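Local coordinates for protein D-ribitol-5-phosphate phosphatase (Bacteroides thetaiotaomicron, PDB 4JB3) that dephosphorylates D-ribitol-5-phosphate and D-ribitol-1-phosphate, and can also act on a phosphorylated ribitylaminouracil intermediate of riboflavin biosynthesis, at residues E173-M178 against L205-F210; E188-D193 against Q220-I225. All coordinates share one frame; numbering follows the deposited sequence. Where two conformers were deposited one is given.

Contact 1 of 2, residues E173-M178 against L205-F210; sequences EIFDFM and LGFETF
Similar first torsions bring Phe-175, Leu-205 and Phe-207 together: in each, CG stands beside the backbone N and opposite the carbonyl carbon, with chi1 at -73°, -61° and -69° respectively. From Phe-175, on helix 172-182, the CB bond leads toward 205-210, and both Leu-205 and Phe-207 direct theirs back at the helix. The closest approach lies at the root of the aromatic side chain, where methyl CD1 of Leu-205 comes to 3.4 Å from Phe-175 CB. The same methyl is 3.9 Å from Phe-175 CG, so a single branch of the leucine covers the junction of the methylene and the ring. Farther out, the two phenylalanine rings approach at a slant, Phe-175 CD2 lying 4.1 Å from Phe-207 CE2; this is apolar packing of ring carbons at an oblique angle. The backbones stay well apart, with 8.3 Å between the CA atoms of Phe-175 and Leu-205; side chains make the contacts, and 154 Å² is buried in all. Gly-206, with its positive phi, closes a Schellman motif at the end of helix 196-204, and this turn separates the two residues that face Phe-175. The unit 189-192, 196-204, 208-210 is a beta-alpha-beta element of the Rossmann-like HAD core. Helix 172-182 packs against its second turn: Phe-175 touches Ile-201 of helix 196-204 and meets Phe-191 of strand 189-192 edge-to-face, while Phe-207 rests on Thr-189 and Phe-191 of that strand.

Contact 2 of 2, residues E188-D193 against Q220-I225; sequences ETLFVD and QELTVI
Two groups grip Thr-189 OG1, the carbonyl of Ile-185 and the side-chain amide of Asn-26, just before Leu-190 turns its methyls to Leu-222 and Ile-225. The contact itself is entirely hydrocarbon. With CG anti to the backbone N (chi1 -176°), Leu-190 extends from strand 189-192 toward helix 219-226, and its CD2 comes within 3.4 Å of Leu-222 CD1, close for two methyl carbons. Along this pair the side chains run past each other in opposite senses. Ile-225 arrives nearly at right angles to Leu-190, and its branch methyl CG2 does the touching: it lies 4.0 Å from Leu-190 CD1 and likewise 4.0 Å from Leu-190 CD2, so it sits evenly against the leucine fork. Leu-222 and Ile-225 are three positions apart, hence on neighbouring turns of one helical face, and Leu-190 meets both. At the far end of 188-193, Asp-193 OD2 is held by Lys-169 in a salt bridge and by Asn-198; the next residue in the chain, Asp-194, is a ligand of the bound sodium ion. Polar bonds hold the strand to its sheet neighbours and at its ends, whereas its join to the helix is made of methyl contacts, burying 134 Å². That is consistent with placement by fit and not by bond direction, with Phe-210 and Phe-29 also packing against helix 219-226 on this HAD-type sheet.

How the contacts relate
From the N terminus, helix 172-182 comes first and opens contact 1; strand 189-192 follows and opens contact 2. After helix 196-204, segment 205-210 closes contact 1, and helix 219-226 then closes contact 2; each closure spans 26 intervening residues, and the two spans overlap at 194-204. The segments alternate, so the two closures cross instead of nesting. They act on opposite faces of the sheet, where strands 189-192 and 208-210 lie side by side and parallel, linked by a beta-alpha-beta crossover. Backbone pairing joins them directly: Glu-208 O is 2.8 Å from Phe-191 N. Phe-210 CD1, 3.4 Å from Ile-225 CD1, carries the connection onto helix 219-226.

Contact 1 of 2, residues E173-M178 against L205-F210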
loop_
_atom_site.group_PDB
_atom_site.type_symbol
_atom_site.label_atom_id
_atom_site.label_comp_id
_atom_site.label_asym_id
_atom_site.label_seq_id
_atom_site.Cartn_x
_atom_site.Cartn_y
_atom_site.Cartn_z
ATOM N N GLU A 173 -12.523 8.300 -7.189
ATOM C CA GLU A 173 -12.663 7.389 -8.322
ATOM C C GLU A 173 -12.023 6.015 -8.087
ATOM O O GLU A 173 -12.533 5.007 -8.575
ATOM C CB GLU A 173 -12.080 8.022 -9.588
ATOM C CG GLU A 173 -12.848 9.249 -10.097
ATOM C CD GLU A 173 -12.259 10.566 -9.620
ATOM O OE1 GLU A 173 -11.730 10.615 -8.492
ATOM O OE2 GLU A 173 -12.321 11.555 -10.383
ATOM N N ILE A 174 -10.912 5.963 -7.360
ATOM C CA ILE A 174 -10.246 4.677 -7.153
ATOM C C ILE A 174 -11.073 3.817 -6.188
ATOM O O ILE A 174 -11.209 2.607 -6.378
ATOM C CB ILE A 174 -8.763 4.826 -6.728
ATOM C CG1 ILE A 174 -8.021 3.499 -6.910
ATOM C CG2 ILE A 174 -8.633 5.356 -5.301
ATOM C CD1 ILE A 174 -6.564 3.560 -6.471
ATOM N N PHE A 175 -11.673 4.457 -5.190
ATOM C CA PHE A 175 -12.555 3.762 -4.260
ATOM C C PHE A 175 -13.794 3.265 -4.992
ATOM O O PHE A 175 -14.259 2.148 -4.769
ATOM C CB PHE A 175 -12.990 4.705 -3.152
ATOM C CG PHE A 175 -11.912 5.027 -2.159
ATOM C CD1 PHE A 175 -11.035 6.078 -2.380
ATOM C CD2 PHE A 175 -11.789 4.291 -0.990
ATOM C CE1 PHE A 175 -10.041 6.382 -1.455
ATOM C CE2 PHE A 175 -10.812 4.591 -0.064
ATOM C CZ PHE A 175 -9.936 5.636 -0.293
ATOM N N ASP A 176 -14.328 4.107 -5.867
ATOM C CA ASP A 176 -15.505 3.738 -6.645
ATOM C C ASP A 176 -15.257 2.514 -7.533
ATOM O O ASP A 176 -16.107 1.619 -7.613
ATOM C CB ASP A 176 -15.982 4.923 -7.486
ATOM C CG ASP A 176 -17.258 4.627 -8.233
ATOM O OD1 ASP A 176 -18.316 4.523 -7.574
ATOM O OD2 ASP A 176 -17.205 4.507 -9.477
ATOM N N PHE A 177 -14.106 2.466 -8.194
ATOM C CA PHE A 177 -13.793 1.310 -9.020
ATOM C C PHE A 177 -13.775 0.062 -8.168
ATOM O O PHE A 177 -14.356 -0.961 -8.535
ATOM C CB PHE A 177 -12.438 1.439 -9.710
ATOM C CG PHE A 177 -12.089 0.237 -10.555
ATOM C CD1 PHE A 177 -11.417 -0.851 -10.012
ATOM C CD2 PHE A 177 -12.456 0.192 -11.889
ATOM C CE1 PHE A 177 -11.115 -1.959 -10.783
ATOM C CE2 PHE A 177 -12.157 -0.913 -12.668
ATOM C CZ PHE A 177 -11.482 -1.988 -12.112
ATOM N N MET A 178 -13.099 0.146 -7.030
ATOM C CA MET A 178 -12.947 -1.002 -6.150
ATOM C C MET A 178 -14.304 -1.492 -5.647
ATOM O O MET A 178 -14.574 -2.694 -5.627
ATOM C CB MET A 178 -12.011 -0.649 -4.993
ATOM C CG MET A 178 -11.771 -1.782 -4.036
ATOM S SD MET A 178 -12.979 -1.814 -2.717
ATOM C CE MET A 178 -12.653 -3.447 -2.066
ATOM N N LEU A 205 -17.537 7.711 1.973
ATOM C CA LEU A 205 -18.140 6.707 1.100
ATOM C C LEU A 205 -18.803 5.565 1.857
ATOM O O LEU A 205 -19.399 4.672 1.239
ATOM C CB LEU A 205 -17.103 6.151 0.134
ATOM C CG LEU A 205 -16.505 7.211 -0.778
ATOM C CD1 LEU A 205 -15.396 6.603 -1.609
ATOM C CD2 LEU A 205 -17.598 7.757 -1.670
ATOM N N GLY A 206 -18.719 5.594 3.180
ATOM C CA GLY A 206 -19.478 4.662 3.988
ATOM C C GLY A 206 -18.699 3.546 4.631
ATOM O O GLY A 206 -19.274 2.738 5.366
ATOM N N PHE A 207 -17.392 3.500 4.395
ATOM C CA PHE A 207 -16.552 2.478 5.008
ATOM C C PHE A 207 -16.409 2.680 6.502
ATOM O O PHE A 207 -16.381 3.816 6.988
ATOM C CB PHE A 207 -15.156 2.504 4.397
ATOM C CG PHE A 207 -15.112 2.058 2.974
ATOM C CD1 PHE A 207 -14.997 0.714 2.671
ATOM C CD2 PHE A 207 -15.224 2.976 1.926
ATOM C CE1 PHE A 207 -14.961 0.284 1.358
ATOM C CE2 PHE A 207 -15.183 2.544 0.597
ATOM C CZ PHE A 207 -15.051 1.191 0.325
ATOM N N GLU A 208 -16.309 1.578 7.236
ATOM C CA GLU A 208 -15.730 1.632 8.568
ATOM C C GLU A 208 -14.234 1.844 8.357
ATOM O O GLU A 208 -13.653 1.333 7.385
ATOM C CB GLU A 208 -15.995 0.329 9.334
ATOM C CG GLU A 208 -17.463 0.093 9.678
ATOM C CD GLU A 208 -17.985 1.054 10.738
ATOM O OE1 GLU A 208 -17.189 1.495 11.593
ATOM O OE2 GLU A 208 -19.196 1.362 10.721
ATOM N N THR A 209 -13.595 2.609 9.235
ATOM C CA THR A 209 -12.176 2.896 9.041
ATOM C C THR A 209 -11.321 2.619 10.273
ATOM O O THR A 209 -11.775 2.699 11.417
ATOM C CB THR A 209 -11.927 4.349 8.572
ATOM O OG1 THR A 209 -12.373 5.260 9.583
ATOM C CG2 THR A 209 -12.666 4.644 7.267
ATOM N N PHE A 210 -10.065 2.300 10.002
ATOM C CA PHE A 210 -9.052 2.128 11.033
ATOM C C PHE A 210 -7.779 2.740 10.483
ATOM O O PHE A 210 -7.318 2.352 9.404
ATOM C CB PHE A 210 -8.870 0.642 11.351
ATOM C CG PHE A 210 -7.671 0.336 12.226
ATOM C CD1 PHE A 210 -7.312 1.178 13.269
ATOM C CD2 PHE A 210 -6.931 -0.818 12.013
ATOM C CE1 PHE A 210 -6.216 0.889 14.075
ATOM C CE2 PHE A 210 -5.845 -1.123 12.828
ATOM C CZ PHE A 210 -5.482 -0.261 13.845
#

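Contact 2 of 2, residues E188-D193 against Q220-I225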
loop_
_atom_site.group_PDB
_atom_site.type_symbol
_atom_site.label_atom_id
_atom_site.label_comp_id
_atom_site.label_asym_id
_atom_site.label_seq_id
_atom_site.Cartn_x
_atom_site.Cartn_y
_atom_site.Cartn_z
ATOM N N GLU A 188 -20.073 -2.652 5.540
ATOM C CA GLU A 188 -19.645 -3.973 6.001
ATOM C C GLU A 188 -18.166 -4.181 5.717
ATOM O O GLU A 188 -17.671 -5.314 5.763
ATOM C CB GLU A 188 -20.447 -5.072 5.299
ATOM C CG GLU A 188 -21.946 -5.024 5.588
ATOM C CD GLU A 188 -22.746 -6.063 4.819
ATOM O OE1 GLU A 188 -22.276 -6.577 3.773
ATOM O OE2 GLU A 188 -23.869 -6.366 5.268
ATOM N N THR A 189 -17.455 -3.093 5.437
ATOM C CA THR A 189 -16.058 -3.182 5.028
ATOM C C THR A 189 -15.202 -2.284 5.900
ATOM O O THR A 189 -15.538 -1.116 6.113
ATOM C CB THR A 189 -15.902 -2.740 3.565
ATOM O OG1 THR A 189 -16.761 -3.538 2.739
ATOM C CG2 THR A 189 -14.470 -2.909 3.096
ATOM N N LEU A 190 -14.102 -2.836 6.413
ATOM C CA LEU A 190 -13.148 -2.052 7.186
ATOM C C LEU A 190 -11.978 -1.649 6.301
ATOM O O LEU A 190 -11.276 -2.508 5.751
ATOM C CB LEU A 190 -12.619 -2.854 8.376
ATOM C CG LEU A 190 -11.678 -2.049 9.286
ATOM C CD1 LEU A 190 -12.416 -0.962 10.056
ATOM C CD2 LEU A 190 -10.979 -2.985 10.250
ATOM N N PHE A 191 -11.778 -0.343 6.178
ATOM C CA PHE A 191 -10.704 0.215 5.382
ATOM C C PHE A 191 -9.568 0.608 6.316
ATOM O O PHE A 191 -9.764 1.393 7.237
ATOM C CB PHE A 191 -11.214 1.421 4.591
ATOM C CG PHE A 191 -10.148 2.146 3.811
ATOM C CD1 PHE A 191 -9.326 1.472 2.911
ATOM C CD2 PHE A 191 -9.996 3.513 3.950
ATOM C CE1 PHE A 191 -8.355 2.168 2.178
ATOM C CE2 PHE A 191 -9.037 4.205 3.227
ATOM C CZ PHE A 191 -8.219 3.534 2.341
ATOM N N VAL A 192 -8.389 0.038 6.076
ATOM C CA VAL A 192 -7.220 0.210 6.934
ATOM C C VAL A 192 -6.117 0.951 6.187
ATOM O O VAL A 192 -5.531 0.407 5.254
ATOM C CB VAL A 192 -6.679 -1.152 7.412
ATOM C CG1 VAL A 192 -5.565 -0.950 8.443
ATOM C CG2 VAL A 192 -7.789 -2.020 7.987
ATOM N N ASP A 193 -5.836 2.185 6.592
ATOM C CA ASP A 193 -4.926 3.051 5.854
ATOM C C ASP A 193 -4.312 4.012 6.846
ATOM O O ASP A 193 -5.005 4.518 7.732
ATOM C CB ASP A 193 -5.721 3.811 4.775
ATOM C CG ASP A 193 -4.837 4.454 3.717
ATOM O OD1 ASP A 193 -3.886 5.184 4.064
ATOM O OD2 ASP A 193 -5.093 4.236 2.514
ATOM N N GLN A 220 -3.357 -6.173 17.672
ATOM C CA GLN A 220 -4.267 -6.121 18.811
ATOM C C GLN A 220 -5.460 -5.217 18.544
ATOM O O GLN A 220 -6.603 -5.636 18.726
ATOM C CB GLN A 220 -3.529 -5.659 20.062
ATOM C CG GLN A 220 -4.394 -5.612 21.304
ATOM C CD GLN A 220 -3.668 -4.977 22.467
ATOM O OE1 GLN A 220 -2.587 -4.398 22.297
ATOM N NE2 GLN A 220 -4.244 -5.081 23.651
ATOM N N GLU A 221 -5.200 -3.995 18.087
ATOM C CA GLU A 221 -6.269 -3.030 17.872
ATOM C C GLU A 221 -7.190 -3.482 16.752
ATOM O O GLU A 221 -8.406 -3.325 16.851
ATOM C CB GLU A 221 -5.714 -1.628 17.594
ATOM C CG GLU A 221 -6.823 -0.579 17.491
ATOM C CD GLU A 221 -6.296 0.845 17.388
ATOM O OE1 GLU A 221 -5.061 1.036 17.374
ATOM O OE2 GLU A 221 -7.131 1.775 17.320
ATOM N N LEU A 222 -6.627 -4.054 15.691
ATOM C CA LEU A 222 -7.462 -4.608 14.630
ATOM C C LEU A 222 -8.394 -5.698 15.158
ATOM O O LEU A 222 -9.575 -5.718 14.816
ATOM C CB LEU A 222 -6.596 -5.136 13.478
ATOM C CG LEU A 222 -7.337 -5.611 12.229
ATOM C CD1 LEU A 222 -8.373 -4.588 11.831
ATOM C CD2 LEU A 222 -6.368 -5.830 11.078
ATOM N N THR A 223 -7.883 -6.578 16.022
ATOM C CA THR A 223 -8.727 -7.608 16.612
ATOM C C THR A 223 -9.869 -6.995 17.420
ATOM O O THR A 223 -11.003 -7.459 17.347
ATOM C CB THR A 223 -7.917 -8.555 17.502
ATOM O OG1 THR A 223 -6.899 -9.172 16.709
ATOM C CG2 THR A 223 -8.813 -9.646 18.079
ATOM N N VAL A 224 -9.572 -5.946 18.187
ATOM C CA VAL A 224 -10.601 -5.254 18.954
ATOM C C VAL A 224 -11.671 -4.661 18.037
ATOM O O VAL A 224 -12.868 -4.842 18.273
ATOM C CB VAL A 224 -9.985 -4.157 19.854
ATOM C CG1 VAL A 224 -11.067 -3.380 20.571
ATOM C CG2 VAL A 224 -9.041 -4.780 20.876
ATOM N N ILE A 225 -11.239 -3.969 16.991
ATOM C CA ILE A 225 -12.170 -3.346 16.065
ATOM C C ILE A 225 -13.065 -4.376 15.370
ATOM O O ILE A 225 -14.271 -4.155 15.222
ATOM C CB ILE A 225 -11.408 -2.488 15.037
ATOM C CG1 ILE A 225 -10.821 -1.264 15.736
ATOM C CG2 ILE A 225 -12.321 -2.075 13.872
ATOM C CD1 ILE A 225 -9.809 -0.499 14.906
#